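Local coordinates for uncharacterized protein (PDB 4H0A) that is of unknown function but belongs to the CAP (cysteine-rich secretory protein) family, pairing a CAP domain with a CAP-associated N-terminal region, at residues Ser79-Ser84 with Glu98-Ser103; Ser92-Gly97 with Val166-Phe171; Asp129-Glu134 with Asn188-Glu193. One frame throughout, in Å; residues are numbered along the deposited sequence.

In the fold
Contact 2 lies within the seven-stranded antiparallel sheet of the CAP-associated N-terminal region, and contact 1 sets a loop against one of its strands, their centres about 6 Å apart; contact 3 sits at the surface, its centre about 29 Å from the first and 25 Å from the second. Strands 79-86 and 89-96 are neighbours in the sheet, so the first segments of contacts 1 and 2 are laddered to each other (I82 O to Y94 N, 2.8 Å). Contact 2 is strand pairing, with regular backbone bonds and buried side chains. Contact 1 is apolar, a loop valine packed against that same sheet. Contact 3 sets one strand of a separate three-stranded sheet against a largely exposed loop, through polar bonds between side chains and backbone.

Contact 1 (Ser79-Ser84 with Glu98-Ser103); sequences SYYIVS and EKVNVS. With EDO (1,2-ethanediol), chain E.
V100 sets its CG1 methyl against both S79 CB and the hydroxyl end of the Y81 ring, and this one methyl makes most of the contact. It comes within 3.5 Å of S79 CB, tighter than usual for two carbons, and lies 3.7 Å from Y81 CE1. The phenol oxygen is equally near, with Y81 OH 3.5 Å from V100 CG1. The methyl approaches the ring obliquely, and the two side chains run past each other in opposite directions. Y81 turns its ring beside its own backbone N, chi1 -50°, which carries the hydroxyl back toward the start of the strand, where the loop passes. The loop 98-103 follows strand 89-96, the next strand of the antiparallel sheet to which 79-84 belongs, so the chain, on leaving the sheet, passes across the start of the neighbouring strand. The Y81 ring also meets those of W44 and F56. A water joins the two segments where the apolar contact ends: it is 2.8 Å from Y81 OH and accepts a bond from N101 N at 2.9 Å. Further along, N101 closes an Asx turn, its OD1 taking the backbone N of S103 in the carbonyl plane at 3.2 Å and also the S103 hydroxyl. On the far side of S79, an ethanediol, probably from the crystallisation liquor, gives a weak bond from O2 to S79 OG, a hydroxyl that also pairs with D76.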
loop_
_atom_site.group_PDB
_atom_site.type_symbol
_atom_site.label_atom_id
_atom_site.label_comp_id
_atom_site.label_asym_id
_atom_site.label_seq_id
_atom_site.Cartn_x
_atom_site.Cartn_y
_atom_site.Cartn_z
ATOM N N SER A 79 1.382 -7.198 14.519
ATOM C CA SER A 79 2.227 -6.410 13.633
ATOM C C SER A 79 2.209 -6.935 12.217
ATOM O O SER A 79 1.927 -8.112 11.985
ATOM C CB SER A 79 3.660 -6.409 14.152
ATOM O OG SER A 79 4.179 -7.729 14.208
ATOM N N TYR A 80 2.515 -6.042 11.269
ATOM C CA TYR A 80 2.569 -6.377 9.858
ATOM C C TYR A 80 3.630 -5.527 9.199
ATOM O O TYR A 80 3.542 -4.299 9.271
ATOM C CB TYR A 80 1.191 -6.152 9.220
ATOM C CG TYR A 80 1.163 -6.547 7.762
ATOM C CD1 TYR A 80 0.990 -7.876 7.382
ATOM C CD2 TYR A 80 1.404 -5.610 6.760
ATOM C CE1 TYR A 80 1.036 -8.260 6.046
ATOM C CE2 TYR A 80 1.434 -5.980 5.415
ATOM C CZ TYR A 80 1.253 -7.307 5.063
ATOM O OH TYR A 80 1.253 -7.657 3.734
ATOM N N TYR A 81 4.636 -6.159 8.570
ATOM C CA TYR A 81 5.719 -5.446 7.898
ATOM C C TYR A 81 5.952 -5.949 6.483
ATOM O O TYR A 81 6.052 -7.165 6.293
ATOM C CB TYR A 81 7.039 -5.633 8.668
ATOM C CG TYR A 81 6.971 -5.350 10.147
ATOM C CD1 TYR A 81 7.037 -4.046 10.631
ATOM C CD2 TYR A 81 6.919 -6.386 11.072
ATOM C CE1 TYR A 81 7.035 -3.784 11.999
ATOM C CE2 TYR A 81 6.929 -6.133 12.441
ATOM C CZ TYR A 81 6.984 -4.829 12.901
ATOM O OH TYR A 81 7.014 -4.552 14.251
ATOM N N ILE A 82 6.069 -5.036 5.510
ATOM C CA ILE A 82 6.521 -5.344 4.154
ATOM C C ILE A 82 7.867 -4.657 4.069
ATOM O O ILE A 82 7.925 -3.421 4.059
ATOM C CB ILE A 82 5.585 -4.947 2.984
ATOM C CG1 ILE A 82 4.194 -5.587 3.139
ATOM C CG2 ILE A 82 6.253 -5.370 1.630
ATOM C CD1 ILE A 82 3.125 -4.993 2.182
ATOM N N VAL A 83 8.946 -5.447 4.063
ATOM C CA VAL A 83 10.317 -4.940 4.056
ATOM C C VAL A 83 10.908 -5.132 2.668
ATOM O O VAL A 83 11.027 -6.272 2.238
ATOM C CB VAL A 83 11.144 -5.689 5.137
ATOM C CG1 VAL A 83 12.586 -5.194 5.166
ATOM C CG2 VAL A 83 10.482 -5.569 6.517
ATOM N N SER A 84 11.302 -4.043 1.987
ATOM C CA SER A 84 11.927 -4.137 0.658
ATOM C C SER A 84 13.422 -4.023 0.785
ATOM O O SER A 84 13.903 -3.189 1.555
ATOM C CB SER A 84 11.415 -3.043 -0.273
ATOM O OG SER A 84 10.003 -2.955 -0.225
ATOM N N GLU A 98 -1.347 -3.235 15.751
ATOM C CA GLU A 98 -1.564 -2.813 17.133
ATOM C C GLU A 98 -0.263 -2.556 17.898
ATOM O O GLU A 98 -0.287 -1.760 18.837
ATOM C CB GLU A 98 -2.387 -3.878 17.899
ATOM N N LYS A 99 0.837 -3.256 17.563
ATOM C CA LYS A 99 2.098 -3.118 18.298
ATOM C C LYS A 99 3.292 -3.045 17.346
ATOM O O LYS A 99 4.030 -4.016 17.186
ATOM C CB LYS A 99 2.252 -4.303 19.292
ATOM C CG LYS A 99 3.429 -4.220 20.278
ATOM C CD LYS A 99 3.246 -3.159 21.343
ATOM C CE LYS A 99 4.354 -3.190 22.368
ATOM N NZ LYS A 99 4.283 -2.032 23.301
ATOM N N VAL A 100 3.456 -1.896 16.691
ATOM C CA VAL A 100 4.607 -1.613 15.838
ATOM C C VAL A 100 5.199 -0.308 16.329
ATOM O O VAL A 100 4.470 0.571 16.794
ATOM C CB VAL A 100 4.334 -1.584 14.305
ATOM C CG1 VAL A 100 3.881 -2.948 13.803
ATOM C CG2 VAL A 100 3.341 -0.488 13.910
ATOM N N ASN A 101 6.514 -0.187 16.238
ATOM C CA ASN A 101 7.218 1.008 16.648
ATOM C C ASN A 101 7.582 1.789 15.379
ATOM O O ASN A 101 8.519 1.421 14.671
ATOM C CB ASN A 101 8.434 0.617 17.478
ATOM C CG ASN A 101 9.153 1.785 18.088
ATOM O OD1 ASN A 101 9.077 2.920 17.609
ATOM N ND2 ASN A 101 9.900 1.537 19.145
ATOM N N VAL A 102 6.814 2.855 15.092
ATOM C CA VAL A 102 7.032 3.721 13.922
ATOM C C VAL A 102 7.465 5.119 14.421
ATOM O O VAL A 102 7.123 6.133 13.807
ATOM C CB VAL A 102 5.789 3.770 12.979
ATOM C CG1 VAL A 102 5.651 2.459 12.202
ATOM C CG2 VAL A 102 4.496 4.092 13.735
ATOM N N SER A 103 8.286 5.161 15.508
ATOM C CA SER A 103 8.760 6.415 16.104
ATOM C C SER A 103 9.420 7.310 15.046
ATOM O O SER A 103 10.054 6.788 14.130
ATOM C CB SER A 103 9.742 6.149 17.239
ATOM O OG SER A 103 9.090 5.510 18.320
HETATM C C1 EDO E . 7.146 -11.401 13.797
HETATM O O1 EDO E . 6.910 -12.171 12.641
HETATM C C2 EDO E . 7.046 -9.912 13.441
HETATM O O2 EDO E . 7.126 -9.169 14.644
HETATM O O HOH W 1 8.199 -2.454 15.722
#

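Contact 2 (Ser92-Gly97 with Val166-Phe171); sequences SVYATG and VLSVRF. With EDO (1,2-ethanediol), chain C.
R170 starts its run beside Y94: its CB lies at the edge of the Y94 ring, near the ring plane, and 3.9 Å from V93 O. CG and CD then follow, and the S92 OG comes within 3.3 Å of R170 CD. With CG placed opposite the backbone N (chi1 171°), the chain runs out past S92 and bends at chi3, 65°, to bring the guanidinium round. There NH1 gives a hydrogen bond of 3.0 Å to O1 of an ethanediol, a fairly straight one (156° at the hydrogen), with the diol in the plane of the group at its edge. NH1 also forms a salt bridge with D281, and NE bonds Q156, so the buried arginine has partners on several of its nitrogens. Beneath it the backbones make antiparallel strand pairing at the centre of the seven-stranded sheet: V93 with F171 and A95 with V169 are hydrogen-bonded pairs, and Y94 with R170 is the non-hydrogen-bonded pair between them. Helices 201-219 and 282-290 cover the face that carries Y94 and R170, while V93, A95, V169 and F171 point to the other face. Toward the end of the ladder the T96 hydroxyl takes over from the backbone, donating to L167 O at 2.7 Å in the carbonyl plane. On the other neighbour, strand 153-159, L167 and S168 both face Y158, a classic beta bulge. S168 CB sits 3.5 Å from Y94 OH, and a water is hydrogen-bonded to both hydroxyls, 2.8 Å from Y94 OH and 2.9 Å from S168 OG.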
loop_
_atom_site.group_PDB
_atom_site.type_symbol
_atom_site.label_atom_id
_atom_site.label_comp_id
_atom_site.label_asym_id
_atom_site.label_seq_id
_atom_site.Cartn_x
_atom_site.Cartn_y
_atom_site.Cartn_z
ATOM N N SER A 92 13.222 -0.031 2.418
ATOM C CA SER A 92 11.873 0.404 2.732
ATOM C C SER A 92 11.215 -0.529 3.708
ATOM O O SER A 92 11.463 -1.736 3.653
ATOM C CB SER A 92 11.037 0.451 1.458
ATOM O OG SER A 92 9.703 0.836 1.723
ATOM N N VAL A 93 10.355 0.023 4.584
ATOM C CA VAL A 93 9.572 -0.771 5.528
ATOM C C VAL A 93 8.186 -0.178 5.629
ATOM O O VAL A 93 8.047 0.934 6.135
ATOM C CB VAL A 93 10.196 -0.902 6.946
ATOM C CG1 VAL A 93 9.310 -1.788 7.842
ATOM C CG2 VAL A 93 11.612 -1.465 6.880
ATOM N N TYR A 94 7.168 -0.905 5.160
ATOM C CA TYR A 94 5.770 -0.527 5.357
ATOM C C TYR A 94 5.368 -1.188 6.675
ATOM O O TYR A 94 5.602 -2.383 6.813
ATOM C CB TYR A 94 4.898 -0.999 4.176
ATOM C CG TYR A 94 3.419 -0.887 4.467
ATOM C CD1 TYR A 94 2.754 0.328 4.344
ATOM C CD2 TYR A 94 2.706 -1.973 4.967
ATOM C CE1 TYR A 94 1.401 0.447 4.656
ATOM C CE2 TYR A 94 1.362 -1.860 5.307
ATOM C CZ TYR A 94 0.714 -0.648 5.151
ATOM O OH TYR A 94 -0.609 -0.553 5.487
ATOM N N ALA A 95 4.829 -0.447 7.650
ATOM C CA ALA A 95 4.478 -1.052 8.940
ATOM C C ALA A 95 3.107 -0.647 9.400
ATOM O O ALA A 95 2.742 0.518 9.286
ATOM C CB ALA A 95 5.495 -0.640 9.997
ATOM N N THR A 96 2.353 -1.589 9.972
ATOM C CA THR A 96 1.055 -1.274 10.568
ATOM C C THR A 96 0.735 -2.329 11.622
ATOM O O THR A 96 1.437 -3.332 11.717
ATOM C CB THR A 96 -0.042 -1.149 9.496
ATOM O OG1 THR A 96 -1.214 -0.586 10.103
ATOM C CG2 THR A 96 -0.374 -2.474 8.807
ATOM N N GLY A 97 -0.298 -2.080 12.406
ATOM C CA GLY A 97 -0.756 -3.023 13.422
ATOM C C GLY A 97 -0.884 -2.414 14.801
ATOM O O GLY A 97 -0.541 -1.248 15.016
ATOM N N VAL A 166 -3.406 8.215 12.246
ATOM C CA VAL A 166 -2.351 7.509 11.521
ATOM C C VAL A 166 -2.714 6.012 11.418
ATOM O O VAL A 166 -2.964 5.359 12.437
ATOM C CB VAL A 166 -0.960 7.705 12.177
ATOM C CG1 VAL A 166 0.099 6.811 11.505
ATOM C CG2 VAL A 166 -0.541 9.169 12.125
ATOM N N LEU A 167 -2.749 5.493 10.180
ATOM C CA LEU A 167 -3.090 4.099 9.895
ATOM C C LEU A 167 -1.862 3.232 9.744
ATOM O O LEU A 167 -1.858 2.066 10.145
ATOM C CB LEU A 167 -3.890 4.024 8.587
ATOM C CG LEU A 167 -5.215 4.786 8.561
ATOM C CD1 LEU A 167 -5.705 4.938 7.137
ATOM C CD2 LEU A 167 -6.259 4.098 9.438
ATOM N N SER A 168 -0.842 3.775 9.088
ATOM C CA SER A 168 0.370 3.033 8.780
ATOM C C SER A 168 1.480 4.007 8.424
ATOM O O SER A 168 1.208 5.183 8.170
ATOM C CB SER A 168 0.093 2.086 7.609
ATOM O OG SER A 168 -0.446 2.772 6.491
ATOM N N VAL A 169 2.727 3.545 8.455
ATOM C CA VAL A 169 3.879 4.376 8.090
ATOM C C VAL A 169 4.802 3.565 7.211
ATOM O O VAL A 169 5.026 2.384 7.488
ATOM C CB VAL A 169 4.650 4.917 9.322
ATOM C CG1 VAL A 169 5.836 5.789 8.891
ATOM C CG2 VAL A 169 3.723 5.681 10.267
ATOM N N ARG A 170 5.357 4.189 6.168
ATOM C CA ARG A 170 6.369 3.550 5.345
ATOM C C ARG A 170 7.617 4.385 5.427
ATOM O O ARG A 170 7.589 5.539 5.001
ATOM C CB ARG A 170 5.945 3.356 3.877
ATOM C CG ARG A 170 7.119 2.875 2.986
ATOM C CD ARG A 170 6.649 2.154 1.748
ATOM N NE ARG A 170 5.903 3.040 0.858
ATOM C CZ ARG A 170 5.179 2.631 -0.180
ATOM N NH1 ARG A 170 5.116 1.338 -0.489
ATOM N NH2 ARG A 170 4.524 3.509 -0.925
ATOM N N PHE A 171 8.699 3.832 6.009
ATOM C CA PHE A 171 9.995 4.513 6.030
ATOM C C PHE A 171 10.737 4.027 4.806
ATOM O O PHE A 171 10.738 2.816 4.566
ATOM C CB PHE A 171 10.770 4.226 7.314
ATOM C CG PHE A 171 10.229 4.950 8.523
ATOM C CD1 PHE A 171 9.278 4.357 9.337
ATOM C CD2 PHE A 171 10.727 6.198 8.888
ATOM C CE1 PHE A 171 8.813 5.007 10.479
ATOM C CE2 PHE A 171 10.262 6.845 10.029
ATOM C CZ PHE A 171 9.305 6.248 10.816
HETATM C C1 EDO C . 5.591 -2.089 -0.192
HETATM O O1 EDO C . 6.100 -1.172 0.760
HETATM C C2 EDO C . 6.767 -2.328 -1.175
HETATM O O2 EDO C . 6.376 -3.190 -2.218
HETATM O O HOH W 2 -2.271 1.460 4.618
#

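Contact 3 (Asp129-Glu134 with Asn188-Glu193); sequences DGKKYE and NSTSEE
K131 reaches across to T190 with its chain extended, crossing the threonine side chain at about a right angle, and NZ donates to T190 O at 3.1 Å. The lysine nitrogen stands above the carbonyl plane, 52° out of it. NZ also gives a weak bond to Y133 OH within its own strand. K132 only brushes N188, its CE 4.3 Å from ND2 of the asparagine. Y133 starts away from the loop at CB, but its ring brings the hydroxyl back to it: OH meets CG of E192 at 3.1 Å, and the ring and carboxylate planes are 71° apart. A178 of helix 174-180 touches both of these residues. At E134 the contact moves to the backbone, whose N donates to S189 OG at 3.0 Å; the same hydroxyl donates to N188 OD1, a short relay from strand to amide. The E134 carboxylate lies nearly coplanar with the N188 amide, and N188 ND2 makes a weak bond of 3.3 Å to E134 OE1, which N186 also holds. The loop follows strand 184-185 of this small antiparallel sheet and crosses strand 131-136 steeply, the touching parts 115° apart. Strand and loop are thus joined by a few hydrogen bonds, most of them pairing a side chain with backbone and one of them weak, with no salt bridge across the contact.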
loop_
_atom_site.group_PDB
_atom_site.type_symbol
_atom_site.label_atom_id
_atom_site.label_comp_id
_atom_site.label_asym_id
_atom_site.label_seq_id
_atom_site.Cartn_x
_atom_site.Cartn_y
_atom_site.Cartn_z
ATOM N N ASP A 129 21.344 9.428 -7.994
ATOM C CA ASP A 129 22.395 9.209 -8.990
ATOM C C ASP A 129 22.533 10.446 -9.924
ATOM O O ASP A 129 22.680 10.297 -11.139
ATOM C CB ASP A 129 22.069 7.913 -9.772
ATOM C CG ASP A 129 23.150 7.399 -10.684
ATOM O OD1 ASP A 129 24.307 7.830 -10.529
ATOM O OD2 ASP A 129 22.835 6.577 -11.572
ATOM N N GLY A 130 22.441 11.648 -9.339
ATOM C CA GLY A 130 22.544 12.913 -10.065
ATOM C C GLY A 130 21.275 13.427 -10.732
ATOM O O GLY A 130 21.239 14.591 -11.136
ATOM N N LYS A 131 20.222 12.596 -10.867
ATOM C CA LYS A 131 18.971 12.999 -11.518
ATOM C C LYS A 131 18.039 13.625 -10.493
ATOM O O LYS A 131 17.745 13.001 -9.479
ATOM C CB LYS A 131 18.308 11.788 -12.188
ATOM C CG LYS A 131 17.114 12.122 -13.069
ATOM C CD LYS A 131 16.543 10.863 -13.729
ATOM C CE LYS A 131 15.089 11.012 -14.105
ATOM N NZ LYS A 131 14.517 9.742 -14.632
ATOM N N LYS A 132 17.562 14.843 -10.757
ATOM C CA LYS A 132 16.678 15.541 -9.824
ATOM C C LYS A 132 15.248 15.001 -9.890
ATOM O O LYS A 132 14.730 14.732 -10.973
ATOM C CB LYS A 132 16.678 17.059 -10.094
ATOM C CG LYS A 132 15.690 17.837 -9.214
ATOM C CD LYS A 132 16.084 19.293 -9.034
ATOM C CE LYS A 132 14.888 20.172 -8.730
ATOM N NZ LYS A 132 15.292 21.489 -8.171
ATOM N N TYR A 133 14.626 14.850 -8.715
ATOM C CA TYR A 133 13.230 14.454 -8.547
ATOM C C TYR A 133 12.554 15.489 -7.674
ATOM O O TYR A 133 13.068 15.789 -6.597
ATOM C CB TYR A 133 13.117 13.066 -7.905
ATOM C CG TYR A 133 13.527 11.958 -8.839
ATOM C CD1 TYR A 133 14.851 11.565 -8.942
ATOM C CD2 TYR A 133 12.603 11.351 -9.679
ATOM C CE1 TYR A 133 15.243 10.569 -9.830
ATOM C CE2 TYR A 133 12.980 10.347 -10.567
ATOM C CZ TYR A 133 14.306 9.964 -10.648
ATOM O OH TYR A 133 14.677 8.973 -11.525
ATOM N N GLU A 134 11.448 16.074 -8.140
ATOM C CA GLU A 134 10.688 17.048 -7.357
ATOM C C GLU A 134 9.222 16.670 -7.413
ATOM O O GLU A 134 8.677 16.513 -8.506
ATOM C CB GLU A 134 10.906 18.472 -7.863
ATOM C CG GLU A 134 10.443 19.499 -6.845
ATOM C CD GLU A 134 10.564 20.939 -7.294
ATOM O OE1 GLU A 134 10.892 21.170 -8.481
ATOM O OE2 GLU A 134 10.305 21.840 -6.464
ATOM N N ASN A 188 9.735 19.509 -14.709
ATOM C CA ASN A 188 11.195 19.413 -14.860
ATOM C C ASN A 188 11.711 17.966 -14.652
ATOM O O ASN A 188 12.733 17.602 -15.230
ATOM C CB ASN A 188 11.928 20.382 -13.898
ATOM C CG ASN A 188 11.693 20.180 -12.404
ATOM O OD1 ASN A 188 11.353 19.092 -11.925
ATOM N ND2 ASN A 188 11.918 21.228 -11.621
ATOM N N SER A 189 11.017 17.161 -13.827
ATOM C CA SER A 189 11.407 15.776 -13.541
ATOM C C SER A 189 10.891 14.812 -14.618
ATOM O O SER A 189 9.948 15.138 -15.340
ATOM C CB SER A 189 10.880 15.350 -12.173
ATOM O OG SER A 189 11.401 16.162 -11.132
ATOM N N THR A 190 11.517 13.625 -14.717
ATOM C CA THR A 190 11.150 12.570 -15.671
ATOM C C THR A 190 10.931 11.270 -14.906
ATOM O O THR A 190 11.748 10.918 -14.055
ATOM C CB THR A 190 12.239 12.404 -16.750
ATOM O OG1 THR A 190 12.505 13.672 -17.356
ATOM C CG2 THR A 190 11.850 11.395 -17.829
ATOM N N SER A 191 9.837 10.556 -15.212
ATOM C CA SER A 191 9.508 9.282 -14.565
ATOM C C SER A 191 10.522 8.193 -14.969
ATOM O O SER A 191 10.958 8.158 -16.124
ATOM C CB SER A 191 8.090 8.853 -14.942
ATOM O OG SER A 191 7.737 7.590 -14.404
ATOM N N GLU A 192 10.913 7.329 -14.012
ATOM C CA GLU A 192 11.873 6.247 -14.273
ATOM C C GLU A 192 11.318 5.199 -15.229
ATOM O O GLU A 192 10.112 4.940 -15.224
ATOM C CB GLU A 192 12.268 5.519 -12.967
ATOM C CG GLU A 192 13.196 6.290 -12.047
ATOM C CD GLU A 192 13.721 5.497 -10.861
ATOM O OE1 GLU A 192 13.404 4.290 -10.749
ATOM O OE2 GLU A 192 14.472 6.085 -10.050
ATOM N N GLU A 193 12.208 4.565 -16.011
ATOM C CA GLU A 193 11.846 3.456 -16.896
ATOM C C GLU A 193 11.931 2.178 -16.069
ATOM O O GLU A 193 12.712 2.128 -15.115
ATOM C CB GLU A 193 12.761 3.398 -18.129
ATOM C CG GLU A 193 12.622 4.607 -19.039
ATOM C CD GLU A 193 13.460 4.570 -20.303
ATOM O OE1 GLU A 193 14.022 3.498 -20.622
ATOM O OE2 GLU A 193 13.540 5.616 -20.987
#